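FMN reductase [NAD(P)H] (Bacillus subtilis, PDB 1ZCH) reduces flavin mononucleotide with NADH or NADPH, and also reduces nitroaromatic compounds, quinones, chromates and azo dyes as a homodimeric flavoprotein. Local coordinates at residues A[56-70]-A[135-149]. Numbering follows the deposited sequence. Where two conformers were deposited one is given.
With FMN (flavin mononucleotide), chain D.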
loop_
_atom_site.group_PDB
_atom_site.type_symbol
_atom_site.label_atom_id
_atom_site.label_comp_id
_atom_site.label_asym_id
_atom_site.label_seq_id
_atom_site.Cartn_x
_atom_site.Cartn_y
_atom_site.Cartn_z
ATOM N N ARG A 56 19.548 -11.664 14.524
ATOM C CA ARG A 56 18.583 -11.884 13.455
ATOM C C ARG A 56 18.460 -10.644 12.570
ATOM O O ARG A 56 18.406 -10.746 11.344
ATOM C CB ARG A 56 17.217 -12.250 14.057
ATOM C CG ARG A 56 16.113 -12.495 13.033
ATOM C CD ARG A 56 14.821 -12.985 13.691
ATOM N NE ARG A 56 14.961 -14.334 14.241
ATOM C CZ ARG A 56 15.085 -14.616 15.535
ATOM N NH1 ARG A 56 15.080 -13.643 16.440
ATOM N NH2 ARG A 56 15.227 -15.876 15.924
ATOM N N LYS A 57 18.431 -9.474 13.199
ATOM C CA LYS A 57 18.311 -8.213 12.473
ATOM C C LYS A 57 19.548 -7.980 11.600
ATOM O O LYS A 57 19.451 -7.455 10.486
ATOM C CB LYS A 57 18.118 -7.064 13.474
ATOM C CG LYS A 57 17.781 -5.711 12.847
ATOM C CD LYS A 57 17.078 -4.773 13.832
ATOM C CE LYS A 57 17.911 -4.495 15.084
ATOM N NZ LYS A 57 19.214 -3.838 14.762
ATOM N N LYS A 58 20.710 -8.386 12.102
ATOM C CA LYS A 58 21.952 -8.233 11.353
ATOM C C LYS A 58 21.889 -9.100 10.096
ATOM O O LYS A 58 22.297 -8.675 9.015
ATOM C CB LYS A 58 23.148 -8.642 12.224
ATOM C CG LYS A 58 24.507 -8.473 11.563
ATOM C CD LYS A 58 25.631 -8.886 12.515
ATOM C CE LYS A 58 27.006 -8.741 11.869
ATOM N NZ LYS A 58 28.107 -9.213 12.766
ATOM N N LYS A 59 21.360 -10.313 10.238
ATOM C CA LYS A 59 21.244 -11.217 9.100
ATOM C C LYS A 59 20.302 -10.619 8.058
ATOM O O LYS A 59 20.552 -10.705 6.858
ATOM C CB LYS A 59 20.704 -12.575 9.553
ATOM C CG LYS A 59 21.587 -13.308 10.550
ATOM C CD LYS A 59 20.944 -14.617 10.982
ATOM C CE LYS A 59 21.811 -15.355 11.985
ATOM N NZ LYS A 59 23.144 -15.687 11.415
ATOM N N ILE A 60 19.210 -10.020 8.524
ATOM C CA ILE A 60 18.247 -9.401 7.622
ATOM C C ILE A 60 18.935 -8.295 6.830
ATOM O O ILE A 60 18.748 -8.171 5.617
ATOM C CB ILE A 60 17.054 -8.797 8.404
ATOM C CG1 ILE A 60 16.222 -9.921 9.028
ATOM C CG2 ILE A 60 16.199 -7.943 7.476
ATOM C CD1 ILE A 60 15.035 -9.439 9.852
ATOM N N SER A 61 19.734 -7.493 7.527
ATOM C CA SER A 61 20.457 -6.397 6.894
ATOM C C SER A 61 21.344 -6.901 5.758
ATOM O O SER A 61 21.417 -6.286 4.690
ATOM C CB SER A 61 21.315 -5.674 7.931
ATOM O OG SER A 61 22.065 -4.638 7.327
ATOM N N GLU A 62 22.018 -8.023 5.994
ATOM C CA GLU A 62 22.906 -8.605 4.994
ATOM C C GLU A 62 22.120 -9.096 3.784
ATOM O O GLU A 62 22.548 -8.929 2.642
ATOM C CB GLU A 62 23.701 -9.760 5.610
ATOM C CG GLU A 62 24.412 -9.381 6.904
ATOM C CD GLU A 62 25.330 -10.471 7.422
ATOM O OE1 GLU A 62 24.884 -11.636 7.528
ATOM O OE2 GLU A 62 26.501 -10.155 7.734
ATOM N N LEU A 63 20.965 -9.699 4.037
ATOM C CA LEU A 63 20.119 -10.206 2.965
ATOM C C LEU A 63 19.510 -9.051 2.165
ATOM O O LEU A 63 19.135 -9.221 1.002
ATOM C CB LEU A 63 19.006 -11.080 3.547
ATOM C CG LEU A 63 19.441 -12.396 4.208
ATOM C CD1 LEU A 63 18.242 -13.086 4.842
ATOM C CD2 LEU A 63 20.081 -13.298 3.166
ATOM N N ALA A 64 19.420 -7.881 2.791
ATOM C CA ALA A 64 18.854 -6.699 2.145
ATOM C C ALA A 64 19.908 -5.852 1.434
ATOM O O ALA A 64 19.672 -4.682 1.127
ATOM C CB ALA A 64 18.112 -5.850 3.173
ATOM N N GLY A 65 21.070 -6.438 1.172
ATOM C CA GLY A 65 22.120 -5.705 0.487
ATOM C C GLY A 65 23.056 -4.968 1.424
ATOM O O GLY A 65 23.803 -4.087 0.999
ATOM N N GLY A 66 23.012 -5.324 2.701
ATOM C CA GLY A 66 23.875 -4.681 3.673
ATOM C C GLY A 66 23.620 -3.195 3.829
ATOM O O GLY A 66 24.430 -2.371 3.406
ATOM N N GLN A 67 22.486 -2.853 4.430
ATOM C CA GLN A 67 22.124 -1.461 4.665
ATOM C C GLN A 67 22.317 -1.212 6.158
ATOM O O GLN A 67 21.520 -1.659 6.984
ATOM C CB GLN A 67 20.674 -1.221 4.234
ATOM C CG GLN A 67 20.454 -1.499 2.751
ATOM C CD GLN A 67 19.077 -1.091 2.263
ATOM O OE1 GLN A 67 18.634 0.032 2.494
ATOM N NE2 GLN A 67 18.401 -1.999 1.569
ATOM N N PRO A 68 23.382 -0.479 6.519
ATOM C CA PRO A 68 23.752 -0.144 7.898
ATOM C C PRO A 68 22.670 0.368 8.844
ATOM O O PRO A 68 22.724 0.093 10.046
ATOM C CB PRO A 68 24.898 0.853 7.715
ATOM C CG PRO A 68 24.578 1.500 6.411
ATOM C CD PRO A 68 24.168 0.326 5.566
ATOM N N TRP A 69 21.694 1.107 8.325
ATOM C CA TRP A 69 20.637 1.629 9.182
ATOM C C TRP A 69 19.744 0.531 9.758
ATOM O O TRP A 69 19.123 0.721 10.801
ATOM C CB TRP A 69 19.806 2.680 8.431
ATOM C CG TRP A 69 19.614 2.408 6.971
ATOM C CD1 TRP A 69 18.583 1.726 6.385
ATOM C CD2 TRP A 69 20.474 2.830 5.906
ATOM N NE1 TRP A 69 18.748 1.701 5.019
ATOM C CE2 TRP A 69 19.900 2.370 4.698
ATOM C CE3 TRP A 69 21.676 3.552 5.854
ATOM C CZ2 TRP A 69 20.486 2.612 3.450
ATOM C CZ3 TRP A 69 22.257 3.793 4.613
ATOM C CH2 TRP A 69 21.661 3.321 3.428
ATOM N N ILE A 70 19.689 -0.616 9.088
ATOM C CA ILE A 70 18.890 -1.740 9.571
ATOM C C ILE A 70 19.568 -2.295 10.827
ATOM O O ILE A 70 18.911 -2.566 11.835
ATOM C CB ILE A 70 18.794 -2.864 8.508
ATOM C CG1 ILE A 70 17.997 -2.368 7.299
ATOM C CG2 ILE A 70 18.135 -4.107 9.109
ATOM C CD1 ILE A 70 17.902 -3.374 6.162
ATOM N N ILE A 135 12.222 -0.704 3.480
ATOM C CA ILE A 135 13.292 -1.491 2.876
ATOM C C ILE A 135 12.712 -2.464 1.851
ATOM O O ILE A 135 12.293 -3.568 2.193
ATOM C CB ILE A 135 14.074 -2.302 3.941
ATOM C CG1 ILE A 135 14.707 -1.358 4.975
ATOM C CG2 ILE A 135 15.144 -3.151 3.262
ATOM C CD1 ILE A 135 15.800 -0.455 4.421
ATOM N N GLY A 136 12.687 -2.048 0.590
ATOM C CA GLY A 136 12.154 -2.909 -0.450
ATOM C C GLY A 136 13.125 -4.011 -0.826
ATOM O O GLY A 136 12.743 -4.993 -1.468
ATOM N N ALA A 137 14.380 -3.854 -0.411
ATOM C CA ALA A 137 15.423 -4.829 -0.714
ATOM C C ALA A 137 15.190 -6.204 -0.092
ATOM O O ALA A 137 15.940 -7.142 -0.367
ATOM C CB ALA A 137 16.782 -4.285 -0.284
ATOM N N VAL A 138 14.167 -6.333 0.749
ATOM C CA VAL A 138 13.873 -7.631 1.344
ATOM C C VAL A 138 13.459 -8.596 0.235
ATOM O O VAL A 138 13.493 -9.814 0.412
ATOM C CB VAL A 138 12.734 -7.556 2.391
ATOM C CG1 VAL A 138 13.178 -6.714 3.577
ATOM C CG2 VAL A 138 11.465 -6.979 1.760
ATOM N N ARG A 139 13.068 -8.047 -0.914
ATOM C CA ARG A 139 12.661 -8.881 -2.035
ATOM C C ARG A 139 13.860 -9.365 -2.859
ATOM O O ARG A 139 13.688 -10.088 -3.839
ATOM C CB ARG A 139 11.679 -8.123 -2.941
ATOM C CG ARG A 139 10.385 -7.703 -2.242
ATOM C CD ARG A 139 9.229 -7.558 -3.232
ATOM N NE ARG A 139 9.372 -6.421 -4.140
ATOM C CZ ARG A 139 8.904 -5.199 -3.898
ATOM N NH1 ARG A 139 8.260 -4.942 -2.765
ATOM N NH2 ARG A 139 9.059 -4.234 -4.799
ATOM N N GLY A 140 15.066 -8.978 -2.445
ATOM C CA GLY A 140 16.274 -9.373 -3.158
ATOM C C GLY A 140 16.703 -10.810 -2.907
ATOM O O GLY A 140 17.167 -11.493 -3.818
ATOM N N ASN A 141 16.555 -11.265 -1.666
ATOM C CA ASN A 141 16.898 -12.635 -1.279
ATOM C C ASN A 141 15.735 -13.172 -0.448
ATOM O O ASN A 141 15.897 -13.510 0.727
ATOM C CB ASN A 141 18.184 -12.651 -0.442
ATOM C CG ASN A 141 19.416 -12.307 -1.255
ATOM O OD1 ASN A 141 19.816 -13.056 -2.148
ATOM N ND2 ASN A 141 20.023 -11.164 -0.956
ATOM N N PRO A 142 14.544 -13.260 -1.057
ATOM C CA PRO A 142 13.326 -13.743 -0.399
ATOM C C PRO A 142 13.358 -15.147 0.198
ATOM O O PRO A 142 12.825 -15.367 1.283
ATOM C CB PRO A 142 12.263 -13.588 -1.488
ATOM C CG PRO A 142 13.042 -13.788 -2.750
ATOM C CD PRO A 142 14.292 -12.991 -2.485
ATOM N N GLN A 143 13.974 -16.098 -0.494
ATOM C CA GLN A 143 14.019 -17.461 0.027
ATOM C C GLN A 143 14.736 -17.542 1.374
ATOM O O GLN A 143 14.235 -18.167 2.312
ATOM C CB GLN A 143 14.690 -18.402 -0.975
ATOM C CG GLN A 143 14.645 -19.859 -0.540
ATOM C CD GLN A 143 13.247 -20.293 -0.128
ATOM O OE1 GLN A 143 12.305 -20.219 -0.916
ATOM N NE2 GLN A 143 13.107 -20.739 1.115
ATOM N N GLU A 144 15.906 -16.920 1.468
ATOM C CA GLU A 144 16.674 -16.920 2.713
ATOM C C GLU A 144 15.873 -16.264 3.834
ATOM O O GLU A 144 15.861 -16.743 4.970
ATOM C CB GLU A 144 17.988 -16.147 2.549
ATOM C CG GLU A 144 19.019 -16.759 1.606
ATOM C CD GLU A 144 18.579 -16.765 0.154
ATOM O OE1 GLU A 144 17.773 -15.890 -0.238
ATOM O OE2 GLU A 144 19.056 -17.640 -0.602
ATOM N N LEU A 145 15.219 -15.152 3.509
ATOM C CA LEU A 145 14.431 -14.413 4.486
ATOM C C LEU A 145 13.225 -15.238 4.923
ATOM O O LEU A 145 12.875 -15.266 6.102
ATOM C CB LEU A 145 13.971 -13.079 3.888
ATOM C CG LEU A 145 13.259 -12.102 4.831
ATOM C CD1 LEU A 145 14.187 -11.709 5.978
ATOM C CD2 LEU A 145 12.834 -10.866 4.049
ATOM N N ILE A 146 12.598 -15.905 3.961
ATOM C CA ILE A 146 11.437 -16.748 4.227
ATOM C C ILE A 146 11.814 -17.852 5.215
ATOM O O ILE A 146 11.074 -18.140 6.156
ATOM C CB ILE A 146 10.916 -17.376 2.913
ATOM C CG1 ILE A 146 10.134 -16.325 2.117
ATOM C CG2 ILE A 146 10.065 -18.601 3.205
ATOM C CD1 ILE A 146 9.842 -16.721 0.688
ATOM N N GLU A 147 12.980 -18.456 5.002
ATOM C CA GLU A 147 13.460 -19.525 5.870
ATOM C C GLU A 147 13.847 -19.000 7.247
ATOM O O GLU A 147 13.529 -19.612 8.268
ATOM C CB GLU A 147 14.661 -20.223 5.230
ATOM C CG GLU A 147 14.319 -20.884 3.911
ATOM C CD GLU A 147 13.212 -21.911 4.061
ATOM O OE1 GLU A 147 12.423 -22.087 3.110
ATOM O OE2 GLU A 147 13.138 -22.548 5.133
ATOM N N LEU A 148 14.530 -17.860 7.269
ATOM C CA LEU A 148 14.975 -17.259 8.519
ATOM C C LEU A 148 13.827 -16.911 9.460
ATOM O O LEU A 148 13.897 -17.161 10.663
ATOM C CB LEU A 148 15.789 -15.993 8.231
ATOM C CG LEU A 148 16.317 -15.220 9.444
ATOM C CD1 LEU A 148 17.336 -16.069 10.200
ATOM C CD2 LEU A 148 16.954 -13.920 8.979
ATOM N N LEU A 149 12.764 -16.338 8.907
ATOM C CA LEU A 149 11.623 -15.921 9.711
ATOM C C LEU A 149 10.474 -16.924 9.741
ATOM O O LEU A 149 9.407 -16.641 10.290
ATOM C CB LEU A 149 11.131 -14.559 9.219
ATOM C CG LEU A 149 12.223 -13.481 9.244
ATOM C CD1 LEU A 149 11.647 -12.137 8.808
ATOM C CD2 LEU A 149 12.806 -13.382 10.651
HETATM N N1 FMN D . 15.392 3.285 1.203
HETATM C C2 FMN D . 16.533 2.612 1.446
HETATM O O2 FMN D . 17.509 3.147 1.900
HETATM N N3 FMN D . 16.651 1.203 1.180
HETATM C C4 FMN D . 15.583 0.460 0.663
HETATM O O4 FMN D . 15.731 -0.731 0.450
HETATM C C4A FMN D . 14.329 1.178 0.409
HETATM N N5 FMN D . 13.247 0.510 -0.107
HETATM C C5A FMN D . 12.036 1.176 -0.162
HETATM C C6 FMN D . 10.874 0.409 -0.515
HETATM C C7 FMN D . 9.606 0.983 -0.544
HETATM C C7M FMN D . 8.403 0.118 -0.859
HETATM C C8 FMN D . 9.439 2.418 -0.248
HETATM C C8M FMN D . 8.085 3.081 -0.220
HETATM C C9 FMN D . 10.581 3.207 0.068
HETATM C C9A FMN D . 11.880 2.601 0.129
HETATM N N10 FMN D . 13.101 3.313 0.544
HETATM C C10 FMN D . 14.281 2.636 0.718
HETATM C "C1'" FMN D . 13.025 4.786 0.822
HETATM C "C2'" FMN D . 12.976 5.643 -0.489
HETATM O "O2'" FMN D . 14.305 5.725 -1.022
HETATM C "C3'" FMN D . 12.426 7.028 -0.114
HETATM O "O3'" FMN D . 11.079 6.862 0.370
HETATM C "C4'" FMN D . 12.399 7.979 -1.334
HETATM O "O4'" FMN D . 13.721 8.247 -1.813
HETATM C "C5'" FMN D . 11.691 9.260 -0.919
HETATM O "O5'" FMN D . 12.567 10.035 0.123
HETATM P P FMN D . 11.925 10.318 1.490
HETATM O O1P FMN D . 10.948 11.386 1.362
HETATM O O2P FMN D . 12.972 10.733 2.403
HETATM O O3P FMN D . 11.266 9.124 2.008
HETATM O O HOH W 1 15.415 -16.647 12.959
HETATM O O HOH W 2 16.059 -10.515 1.333
HETATM O O HOH W 3 18.705 -7.794 -1.397
#
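Leu63 provides much of the apolar contact between helices 56-63 and 142-148, which run nearly antiparallel (166°) with their axes 10.3 Å apart. Its CD2 lies against the aliphatic part of Glu144, with Leu63 CD2 3.6 Å from Glu144 CB. Its CD1 packs by the backbone of Leu145. Further along, Leu148 CD2 sits on Ile60 CG1 at 4.1 Å, the two side chains crossing at about a right angle. Lys59 lends its methylenes to the same leucine. Leu149 CD2 meets Arg56 CD. Ile60 also touches Val51 and Phe76, so this layer continues onto the central sheet.

Helix 56-63 ends in a Schellman motif with Gly65 at C-prime, and polar contacts gather there. Asn141 ND2 gives Leu63 O a nearly straight bond of 2.9 Å (170°), with the acceptor in the plane of the Asn141 amide. Water 3 donates to both Leu63 O and Ala137 O. At the other end of the contact, water 1 joins Arg56 NE to Leu148 O, while Arg56 NH1 forms a salt bridge with Glu185 of the second subunit.

At the FMN pocket of this nitroreductase-family flavoprotein, Gln67 packs its amide against Ala137 CB and Ile135 CD1. The chain is extended beyond CG (chi2 -172°), which carries the amide to the pyrimidine edge of FMN. Gln67 OE1 accepts from FMN N3 at 2.7 Å, and Gln67 NE2 donates to FMN O4. Gln67 NE2 also donates to Ala64 O, 3.0 Å away and in the carbonyl plane. Ile135 CD1 lies at the edge of the Trp69 ring, and Ile70 meets Ile135 tip to tip. Gly136 N donates to FMN N5 at 2.7 Å.

The bond to Ala64 O fixes the rotation of the Gln67 amide, so it presents an acceptor to N3 and a donor to O4. The Gly136 bond to N5 probably helps tune the flavin's redox chemistry.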